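Local coordinates for phospholethanolamine N-methyltransferase 2 (Haemonchus contortus, PDB 4KRI), which probably transfers methyl groups from S-adenosylmethionine to phosphomonomethylethanolamine and its methylated product on the way to phosphocholine, at residues Phe138-Glu143 and Cys281-Glu286; Gly223-Asp228 and Ser289-Phe294. All coordinates share one frame; numbering follows the deposited sequence.

Overall arrangement
Followed from the N terminus, the first contact segment lies on strand 132-143 and supplies one half of contact 1. The chain then runs through strand 156-166 and several helices to strand 225-229, the first half of contact 2. It returns at 281-286 to close contact 1 and at 289-294 to close contact 2. The two closures therefore cross, since their segments alternate. Contact 1 joins the N-terminal family region to the methyltransferase domain. Contact 2 pairs two parallel strands, 225-229 and 290-296, of the methyltransferase core. Their centres lie about 16 Å apart. They touch where F285 CE1 of contact 1 packs on L227 CD1 of contact 2 at 3.6 Å.

Contact 1 of 2, residues Phe138-Glu143 and Cys281-Glu286; sequences FYAVNE and CEYEFE
This contact belongs to the junction between the N-terminal family region and the methyltransferase domain, where Y139 and Y283 meet across the boundary. Y139 lies on strand 132-143 and Y283 in the loop that follows strand 273-277. The two side chains cross at about a right angle, yet their ring planes are only 28° apart. The rings are slid so far past each other that they barely overlap, with centroids 5.6 Å apart. The closest ring carbons are Y139 CE2 and Y283 CD1, at 3.8 Å. CG of Y139 stands opposite the backbone N (chi1 -177°), which carries the phenol across to the loop backbone. There the amide of E284 donates to Y139 OH: E284 N lies 3.1 Å from Y139 OH, in a bent bond of 138°. The hydroxyl also rests 3.6 Å from E284 CB.

Y139 and A140 both face T160 of strand 156-166, a classic beta bulge, while strand 273-277 pairs antiparallel along the other edge of strand 132-143, so that strands of the two family regions are joined directly. A140 CB points to the loop and meets the edge of the Y283 ring, 3.7 Å from Y283 CE1.

Further along the strand, N142 and Y283 approach from opposite directions. A water bridges them. It accepts from N142 ND2 at 2.6 Å and lies 2.8 Å from Y283 OH. H16 of helix 5-18 packs edge-to-face with Y283. E284 forms long, weak ion pairs through OE1 with K19, just beyond that helix, and through OE2 with R314 of helix 305-315.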
ATOM      1  N   PHE A 138      -8.389  -0.323 -10.083  1.00 25.16           N
ATOM      2  CA  PHE A 138      -7.171   0.180  -9.456  1.00 24.51           C
ATOM      3  C   PHE A 138      -6.006  -0.814  -9.545  1.00 21.70           C
ATOM      4  O   PHE A 138      -6.183  -2.020  -9.327  1.00 24.42           O
ATOM      5  CB  PHE A 138      -7.453   0.521  -7.988  1.00 24.95           C
ATOM      6  CG  PHE A 138      -6.239   0.968  -7.233  1.00 25.87           C
ATOM      7  CD1 PHE A 138      -5.788   2.282  -7.337  1.00 27.30           C
ATOM      8  CD2 PHE A 138      -5.535   0.072  -6.441  1.00 26.41           C
ATOM      9  CE1 PHE A 138      -4.661   2.699  -6.649  1.00 25.22           C
ATOM     10  CE2 PHE A 138      -4.404   0.489  -5.749  1.00 25.01           C
ATOM     11  CZ  PHE A 138      -3.973   1.794  -5.851  1.00 23.47           C
ATOM     12  N   TYR A 139      -4.814  -0.306  -9.875  1.00 20.73           N
ATOM     13  CA  TYR A 139      -3.599  -1.114  -9.795  1.00 19.53           C
ATOM     14  C   TYR A 139      -2.601  -0.584  -8.758  1.00 22.58           C
ATOM     15  O   TYR A 139      -2.174  -1.328  -7.872  1.00 21.00           O
ATOM     16  CB  TYR A 139      -2.923  -1.268 -11.162  1.00 19.70           C
ATOM     17  CG  TYR A 139      -1.707  -2.157 -11.103  1.00 24.55           C
ATOM     18  CD1 TYR A 139      -1.834  -3.542 -11.060  1.00 31.64           C
ATOM     19  CD2 TYR A 139      -0.430  -1.617 -11.072  1.00 23.63           C
ATOM     20  CE1 TYR A 139      -0.713  -4.360 -10.988  1.00 30.31           C
ATOM     21  CE2 TYR A 139       0.690  -2.429 -11.005  1.00 25.97           C
ATOM     22  CZ  TYR A 139       0.547  -3.791 -10.970  1.00 30.64           C
ATOM     23  OH  TYR A 139       1.680  -4.579 -10.904  1.00 29.30           O
ATOM     24  N   ALA A 140      -2.206   0.678  -8.873  1.00 22.66           N
ATOM     25  CA  ALA A 140      -1.251   1.239  -7.919  1.00 18.79           C
ATOM     26  C   ALA A 140      -1.218   2.754  -7.938  1.00 19.96           C
ATOM     27  O   ALA A 140      -1.653   3.388  -8.896  1.00 20.24           O
ATOM     28  CB  ALA A 140       0.160   0.694  -8.171  1.00 20.29           C
ATOM     29  N   VAL A 141      -0.703   3.323  -6.856  1.00 19.17           N
ATOM     30  CA  VAL A 141      -0.261   4.711  -6.857  1.00 19.21           C
ATOM     31  C   VAL A 141       1.198   4.686  -6.445  1.00 20.30           C
ATOM     32  O   VAL A 141       1.545   4.144  -5.394  1.00 20.05           O
ATOM     33  CB  VAL A 141      -1.003   5.575  -5.830  1.00 20.60           C
ATOM     34  CG1 VAL A 141      -0.585   7.057  -6.011  1.00 25.78           C
ATOM     35  CG2 VAL A 141      -2.507   5.431  -5.977  1.00 22.50           C
ATOM     36  N   ASN A 142       2.057   5.252  -7.281  1.00 21.51           N
ATOM     37  CA  ASN A 142       3.468   5.359  -6.956  1.00 19.42           C
ATOM     38  C   ASN A 142       3.880   6.806  -6.808  1.00 20.97           C
ATOM     39  O   ASN A 142       3.185   7.714  -7.274  1.00 22.04           O
ATOM     40  CB  ASN A 142       4.331   4.737  -8.055  1.00 19.22           C
ATOM     41  CG  ASN A 142       4.276   3.227  -8.055  1.00 21.86           C
ATOM     42  OD1 ASN A 142       4.921   2.568  -7.227  1.00 25.12           O
ATOM     43  ND2 ASN A 142       3.539   2.662  -9.015  1.00 20.31           N
ATOM     44  N   GLU A 143       5.020   7.019  -6.167  1.00 17.83           N
ATOM     45  CA  GLU A 143       5.635   8.345  -6.163  1.00 20.17           C
ATOM     46  C   GLU A 143       6.580   8.477  -7.339  1.00 22.92           C
ATOM     47  O   GLU A 143       7.272   7.514  -7.693  1.00 19.25           O
ATOM     48  CB  GLU A 143       6.449   8.560  -4.884  1.00 20.85           C
ATOM     49  CG  GLU A 143       5.642   8.506  -3.600  1.00 22.59           C
ATOM     50  CD  GLU A 143       6.534   8.645  -2.378  1.00 23.94           C
ATOM     51  OE1 GLU A 143       7.308   7.707  -2.121  1.00 21.12           O
ATOM     52  OE2 GLU A 143       6.507   9.698  -1.692  1.00 23.41           O
ATOM     53  N   CYS A 281       0.014  -8.736  -2.782  1.00 30.23           N
ATOM     54  CA  CYS A 281      -0.201 -10.020  -3.444  1.00 32.84           C
ATOM     55  C   CYS A 281      -0.258  -9.932  -4.960  1.00 42.00           C
ATOM     56  O   CYS A 281      -0.168 -10.954  -5.647  1.00 45.61           O
ATOM     57  CB  CYS A 281      -1.502 -10.624  -2.960  1.00 38.97           C
ATOM     58  SG  CYS A 281      -1.318 -11.297  -1.339  1.00 44.29           S
ATOM     59  N   GLU A 282      -0.423  -8.721  -5.481  1.00 36.27           N
ATOM     60  CA  GLU A 282      -0.614  -8.523  -6.917  1.00 37.60           C
ATOM     61  C   GLU A 282       0.533  -7.777  -7.576  1.00 39.35           C
ATOM     62  O   GLU A 282       0.904  -8.059  -8.717  1.00 40.25           O
ATOM     63  CB  GLU A 282      -1.903  -7.734  -7.177  1.00 46.60           C
ATOM     64  CG  GLU A 282      -3.185  -8.404  -6.716  1.00 58.34           C
ATOM     65  CD  GLU A 282      -4.410  -7.530  -6.961  1.00 70.79           C
ATOM     66  OE1 GLU A 282      -5.104  -7.184  -5.981  1.00 73.19           O
ATOM     67  OE2 GLU A 282      -4.676  -7.186  -8.136  1.00 75.75           O
ATOM     68  N   TYR A 283       1.088  -6.811  -6.859  1.00 31.10           N
ATOM     69  CA  TYR A 283       1.997  -5.845  -7.445  1.00 31.21           C
ATOM     70  C   TYR A 283       3.293  -6.452  -7.968  1.00 38.04           C
ATOM     71  O   TYR A 283       3.823  -7.408  -7.401  1.00 35.18           O
ATOM     72  CB  TYR A 283       2.308  -4.750  -6.433  1.00 31.34           C
ATOM     73  CG  TYR A 283       3.091  -3.605  -7.001  1.00 31.78           C
ATOM     74  CD1 TYR A 283       2.449  -2.570  -7.664  1.00 31.05           C
ATOM     75  CD2 TYR A 283       4.475  -3.548  -6.878  1.00 32.55           C
ATOM     76  CE1 TYR A 283       3.160  -1.503  -8.180  1.00 32.99           C
ATOM     77  CE2 TYR A 283       5.198  -2.487  -7.396  1.00 35.39           C
ATOM     78  CZ  TYR A 283       4.532  -1.466  -8.047  1.00 37.93           C
ATOM     79  OH  TYR A 283       5.232  -0.399  -8.568  1.00 37.44           O
ATOM     80  N   GLU A 284       3.796  -5.876  -9.056  1.00 35.47           N
ATOM     81  CA  GLU A 284       4.988  -6.384  -9.720  1.00 35.97           C
ATOM     82  C   GLU A 284       6.254  -5.807  -9.085  1.00 36.75           C
ATOM     83  O   GLU A 284       6.719  -4.737  -9.486  1.00 44.72           O
ATOM     84  CB  GLU A 284       4.935  -6.026 -11.209  1.00 43.47           C
ATOM     85  CG  GLU A 284       5.902  -6.809 -12.089  1.00 56.81           C
ATOM     86  CD  GLU A 284       5.371  -8.183 -12.462  1.00 68.80           C
ATOM     87  OE1 GLU A 284       4.354  -8.618 -11.876  1.00 69.58           O
ATOM     88  OE2 GLU A 284       5.964  -8.825 -13.355  1.00 75.00           O
ATOM     89  N   PHE A 285       6.805  -6.505  -8.094  1.00 34.78           N
ATOM     90  CA  PHE A 285       8.073  -6.087  -7.491  1.00 28.85           C
ATOM     91  C   PHE A 285       9.243  -6.516  -8.361  1.00 31.65           C
ATOM     92  O   PHE A 285       9.142  -7.489  -9.112  1.00 33.81           O
ATOM     93  CB  PHE A 285       8.225  -6.681  -6.087  1.00 27.98           C
ATOM     94  CG  PHE A 285       7.255  -6.119  -5.097  1.00 31.20           C
ATOM     95  CD1 PHE A 285       7.328  -4.777  -4.742  1.00 32.60           C
ATOM     96  CD2 PHE A 285       6.265  -6.908  -4.541  1.00 32.13           C
ATOM     97  CE1 PHE A 285       6.433  -4.241  -3.839  1.00 31.48           C
ATOM     98  CE2 PHE A 285       5.361  -6.375  -3.628  1.00 36.75           C
ATOM     99  CZ  PHE A 285       5.446  -5.036  -3.285  1.00 29.19           C
ATOM    100  N   GLU A 286      10.350  -5.790  -8.267  1.00 30.13           N
ATOM    101  CA  GLU A 286      11.535  -6.151  -9.029  1.00 28.90           C
ATOM    102  C   GLU A 286      12.080  -7.441  -8.436  1.00 22.09           C
ATOM    103  O   GLU A 286      12.277  -7.531  -7.228  1.00 27.12           O
ATOM    104  CB  GLU A 286      12.594  -5.065  -8.925  1.00 33.59           C
ATOM    105  CG  GLU A 286      13.603  -5.130 -10.036  1.00 45.25           C
ATOM    106  CD  GLU A 286      12.965  -4.911 -11.394  1.00 55.29           C
ATOM    107  OE1 GLU A 286      12.005  -4.112 -11.486  1.00 60.18           O
ATOM    108  OE2 GLU A 286      13.426  -5.542 -12.368  1.00 60.41           O
TER
HETATM  109  O   HOH W   1       3.452   0.503 -10.509  1.00 57.52           O

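Contact 2 of 2, residues Gly223-Asp228 and Ser289-Phe294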
ATOM      1  N   GLY A 223      22.251   1.174   3.819  1.00 23.88           N
ATOM      2  CA  GLY A 223      22.098   1.171   2.378  1.00 29.11           C
ATOM      3  C   GLY A 223      21.460  -0.095   1.831  1.00 25.88           C
ATOM      4  O   GLY A 223      21.083  -0.130   0.650  1.00 27.27           O
ATOM      5  N   GLN A 224      21.355  -1.138   2.649  1.00 21.43           N
ATOM      6  CA  GLN A 224      20.627  -2.326   2.203  1.00 19.31           C
ATOM      7  C   GLN A 224      19.156  -1.995   1.953  1.00 25.78           C
ATOM      8  O   GLN A 224      18.623  -1.026   2.503  1.00 25.50           O
ATOM      9  CB  GLN A 224      20.800  -3.505   3.172  1.00 21.62           C
ATOM     10  CG  GLN A 224      22.236  -4.057   3.143  1.00 23.43           C
ATOM     11  CD  GLN A 224      22.440  -5.225   4.077  1.00 28.69           C
ATOM     12  OE1 GLN A 224      22.031  -5.188   5.242  1.00 29.45           O
ATOM     13  NE2 GLN A 224      23.067  -6.290   3.568  1.00 35.70           N
ATOM     14  N   ARG A 225      18.512  -2.776   1.089  1.00 20.66           N
ATOM     15  CA  ARG A 225      17.162  -2.439   0.648  1.00 21.33           C
ATOM     16  C   ARG A 225      16.118  -3.296   1.325  1.00 22.60           C
ATOM     17  O   ARG A 225      16.211  -4.530   1.312  1.00 21.31           O
ATOM     18  CB  ARG A 225      17.059  -2.606  -0.871  1.00 24.13           C
ATOM     19  CG  ARG A 225      18.062  -1.725  -1.634  1.00 36.61           C
ATOM     20  CD  ARG A 225      17.748  -1.619  -3.126  1.00 53.68           C
ATOM     21  NE  ARG A 225      16.392  -1.128  -3.358  1.00 60.26           N
ATOM     22  CZ  ARG A 225      15.405  -1.864  -3.862  1.00 59.30           C
ATOM     23  NH1 ARG A 225      15.622  -3.126  -4.213  1.00 61.41           N
ATOM     24  NH2 ARG A 225      14.199  -1.336  -4.030  1.00 55.14           N
ATOM     25  N   MET A 226      15.111  -2.648   1.902  1.00 17.60           N
ATOM     26  CA  MET A 226      14.048  -3.363   2.589  1.00 17.95           C
ATOM     27  C   MET A 226      12.685  -3.056   1.980  1.00 21.72           C
ATOM     28  O   MET A 226      12.376  -1.897   1.687  1.00 22.24           O
ATOM     29  CB  MET A 226      14.044  -3.002   4.088  1.00 18.85           C
ATOM     30  CG  MET A 226      12.805  -3.491   4.849  1.00 19.48           C
ATOM     31  SD  MET A 226      12.878  -3.018   6.613  1.00 24.04           S
ATOM     32  CE  MET A 226      14.029  -4.248   7.214  1.00 23.65           C
ATOM     33  N   LEU A 227      11.882  -4.103   1.788  1.00 17.45           N
ATOM     34  CA  LEU A 227      10.485  -3.945   1.402  1.00 17.60           C
ATOM     35  C   LEU A 227       9.639  -4.129   2.639  1.00 20.25           C
ATOM     36  O   LEU A 227       9.734  -5.171   3.308  1.00 21.31           O
ATOM     37  CB  LEU A 227      10.089  -5.019   0.372  1.00 18.62           C
ATOM     38  CG  LEU A 227       8.602  -5.021  -0.011  1.00 21.12           C
ATOM     39  CD1 LEU A 227       8.244  -3.741  -0.786  1.00 20.36           C
ATOM     40  CD2 LEU A 227       8.277  -6.263  -0.842  1.00 22.03           C
ATOM     41  N   ASP A 228       8.800  -3.139   2.955  1.00 16.85           N
ATOM     42  CA  ASP A 228       7.892  -3.270   4.106  1.00 16.84           C
ATOM     43  C   ASP A 228       6.489  -3.479   3.579  1.00 22.27           C
ATOM     44  O   ASP A 228       5.941  -2.609   2.917  1.00 21.28           O
ATOM     45  CB  ASP A 228       7.956  -1.996   4.973  1.00 19.47           C
ATOM     46  CG  ASP A 228       7.137  -2.106   6.262  1.00 28.74           C
ATOM     47  OD1 ASP A 228       5.991  -2.622   6.225  1.00 30.12           O
ATOM     48  OD2 ASP A 228       7.635  -1.673   7.333  1.00 29.52           O
ATOM     49  N   SER A 289      15.776  -8.283  -5.737  1.00 21.10           N
ATOM     50  CA  SER A 289      16.203  -6.900  -5.566  1.00 20.65           C
ATOM     51  C   SER A 289      16.264  -6.446  -4.114  1.00 22.55           C
ATOM     52  O   SER A 289      16.970  -5.476  -3.804  1.00 24.11           O
ATOM     53  CB  SER A 289      15.327  -5.956  -6.391  1.00 27.71           C
ATOM     54  OG  SER A 289      14.038  -5.854  -5.836  1.00 28.32           O
ATOM     55  N   PHE A 290      15.551  -7.134  -3.223  1.00 22.09           N
ATOM     56  CA  PHE A 290      15.528  -6.724  -1.815  1.00 20.21           C
ATOM     57  C   PHE A 290      16.431  -7.553  -0.918  1.00 20.03           C
ATOM     58  O   PHE A 290      16.438  -8.782  -0.985  1.00 20.93           O
ATOM     59  CB  PHE A 290      14.087  -6.734  -1.256  1.00 18.16           C
ATOM     60  CG  PHE A 290      13.219  -5.652  -1.843  1.00 19.90           C
ATOM     61  CD1 PHE A 290      13.320  -4.348  -1.386  1.00 20.94           C
ATOM     62  CD2 PHE A 290      12.326  -5.930  -2.865  1.00 22.43           C
ATOM     63  CE1 PHE A 290      12.533  -3.344  -1.931  1.00 26.59           C
ATOM     64  CE2 PHE A 290      11.538  -4.919  -3.414  1.00 25.13           C
ATOM     65  CZ  PHE A 290      11.645  -3.636  -2.944  1.00 23.16           C
ATOM     66  N   ASP A 291      17.168  -6.873  -0.040  1.00 19.39           N
ATOM     67  CA  ASP A 291      17.916  -7.571   1.004  1.00 20.68           C
ATOM     68  C   ASP A 291      17.005  -8.146   2.092  1.00 22.28           C
ATOM     69  O   ASP A 291      17.301  -9.199   2.655  1.00 21.57           O
ATOM     70  CB  ASP A 291      18.948  -6.632   1.637  1.00 21.73           C
ATOM     71  CG  ASP A 291      19.999  -6.197   0.654  1.00 25.04           C
ATOM     72  OD1 ASP A 291      20.885  -7.031   0.336  1.00 25.08           O
ATOM     73  OD2 ASP A 291      19.935  -5.034   0.183  1.00 23.25           O
ATOM     74  N   TYR A 292      15.909  -7.446   2.386  1.00 19.77           N
ATOM     75  CA  TYR A 292      14.996  -7.815   3.459  1.00 20.70           C
ATOM     76  C   TYR A 292      13.577  -7.566   3.034  1.00 23.37           C
ATOM     77  O   TYR A 292      13.292  -6.614   2.316  1.00 22.00           O
ATOM     78  CB  TYR A 292      15.256  -6.961   4.723  1.00 19.34           C
ATOM     79  CG  TYR A 292      16.688  -7.015   5.152  1.00 21.81           C
ATOM     80  CD1 TYR A 292      17.191  -8.141   5.798  1.00 21.96           C
ATOM     81  CD2 TYR A 292      17.547  -5.953   4.902  1.00 21.12           C
ATOM     82  CE1 TYR A 292      18.519  -8.204   6.179  1.00 25.15           C
ATOM     83  CE2 TYR A 292      18.882  -6.009   5.278  1.00 24.22           C
ATOM     84  CZ  TYR A 292      19.355  -7.136   5.916  1.00 24.80           C
ATOM     85  OH  TYR A 292      20.679  -7.200   6.286  1.00 27.16           O
ATOM     86  N   VAL A 293      12.679  -8.426   3.490  1.00 18.06           N
ATOM     87  CA  VAL A 293      11.263  -8.154   3.390  1.00 18.29           C
ATOM     88  C   VAL A 293      10.736  -8.258   4.807  1.00 19.78           C
ATOM     89  O   VAL A 293      10.975  -9.244   5.509  1.00 20.52           O
ATOM     90  CB  VAL A 293      10.551  -9.173   2.478  1.00 17.28           C
ATOM     91  CG1 VAL A 293       9.039  -9.021   2.597  1.00 19.87           C
ATOM     92  CG2 VAL A 293      10.982  -8.965   1.027  1.00 19.70           C
ATOM     93  N   PHE A 294      10.048  -7.217   5.240  1.00 17.64           N
ATOM     94  CA  PHE A 294       9.575  -7.124   6.610  1.00 17.27           C
ATOM     95  C   PHE A 294       8.078  -6.925   6.567  1.00 17.79           C
ATOM     96  O   PHE A 294       7.588  -6.116   5.784  1.00 21.40           O
ATOM     97  CB  PHE A 294      10.229  -5.895   7.256  1.00 19.97           C
ATOM     98  CG  PHE A 294       9.842  -5.680   8.700  1.00 24.86           C
ATOM     99  CD1 PHE A 294      10.092  -6.652   9.654  1.00 27.17           C
ATOM    100  CD2 PHE A 294       9.265  -4.482   9.105  1.00 26.87           C
ATOM    101  CE1 PHE A 294       9.756  -6.446  10.990  1.00 30.34           C
ATOM    102  CE2 PHE A 294       8.921  -4.265  10.441  1.00 26.23           C
ATOM    103  CZ  PHE A 294       9.177  -5.244  11.386  1.00 28.85           C
TER
HETATM  104  O   HOH W   2      24.122  -6.289   0.829  1.00 45.22           O
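The F290 ring sits between L227 and R225. L227 CB lies over the centre of one face, 3.6 Å from the ring centroid, in a CH-pi contact. CG of F290 is turned beside the backbone N (chi1 -69°), which swings the ring across to strand 225-228. The R225 guanidinium covers the opposite face off-centre, as a cation-pi contact, its plane 31° from the ring. R225 NH1 also gives a weak bond to S289 O, and R225 NE is held by Q247 of the neighbouring strand.

M226, D228, Y292 and F294 lie on the face opposite L227 and V293. M226 SD is 4.0 Å from F294 CB and meets the F294 ring obliquely, a Met-aromatic contact. D228 OD2 lies at the edge of that ring, 3.7 Å from F294 CD2.

The strands run parallel. Y292 N donates to R225 O, L227 N to Y292 O at 2.9 Å, and F294 N to L227 O at 2.8 Å.

At the polar edge, R225 N donates almost straight (174°) to the anti lone pair of D291 OD2, at 2.8 Å. D291 OD1 forms a salt bridge with K317. Y292 OH donates to Q224 OE1 at 2.6 Å, from above the amide plane. K221 N is a second donor to this oxygen.

Strand 225-229 lies between parallel strands 247-252 and 290-296, as in the Rossmann-like core of S-adenosylmethionine-dependent methyltransferases. It leads into a glycine-rich turn consistent with the S-adenosylmethionine-binding motif of this fold, and the side chain of D228 is about 4 Å from the bound S-adenosylhomocysteine at the nearest atoms.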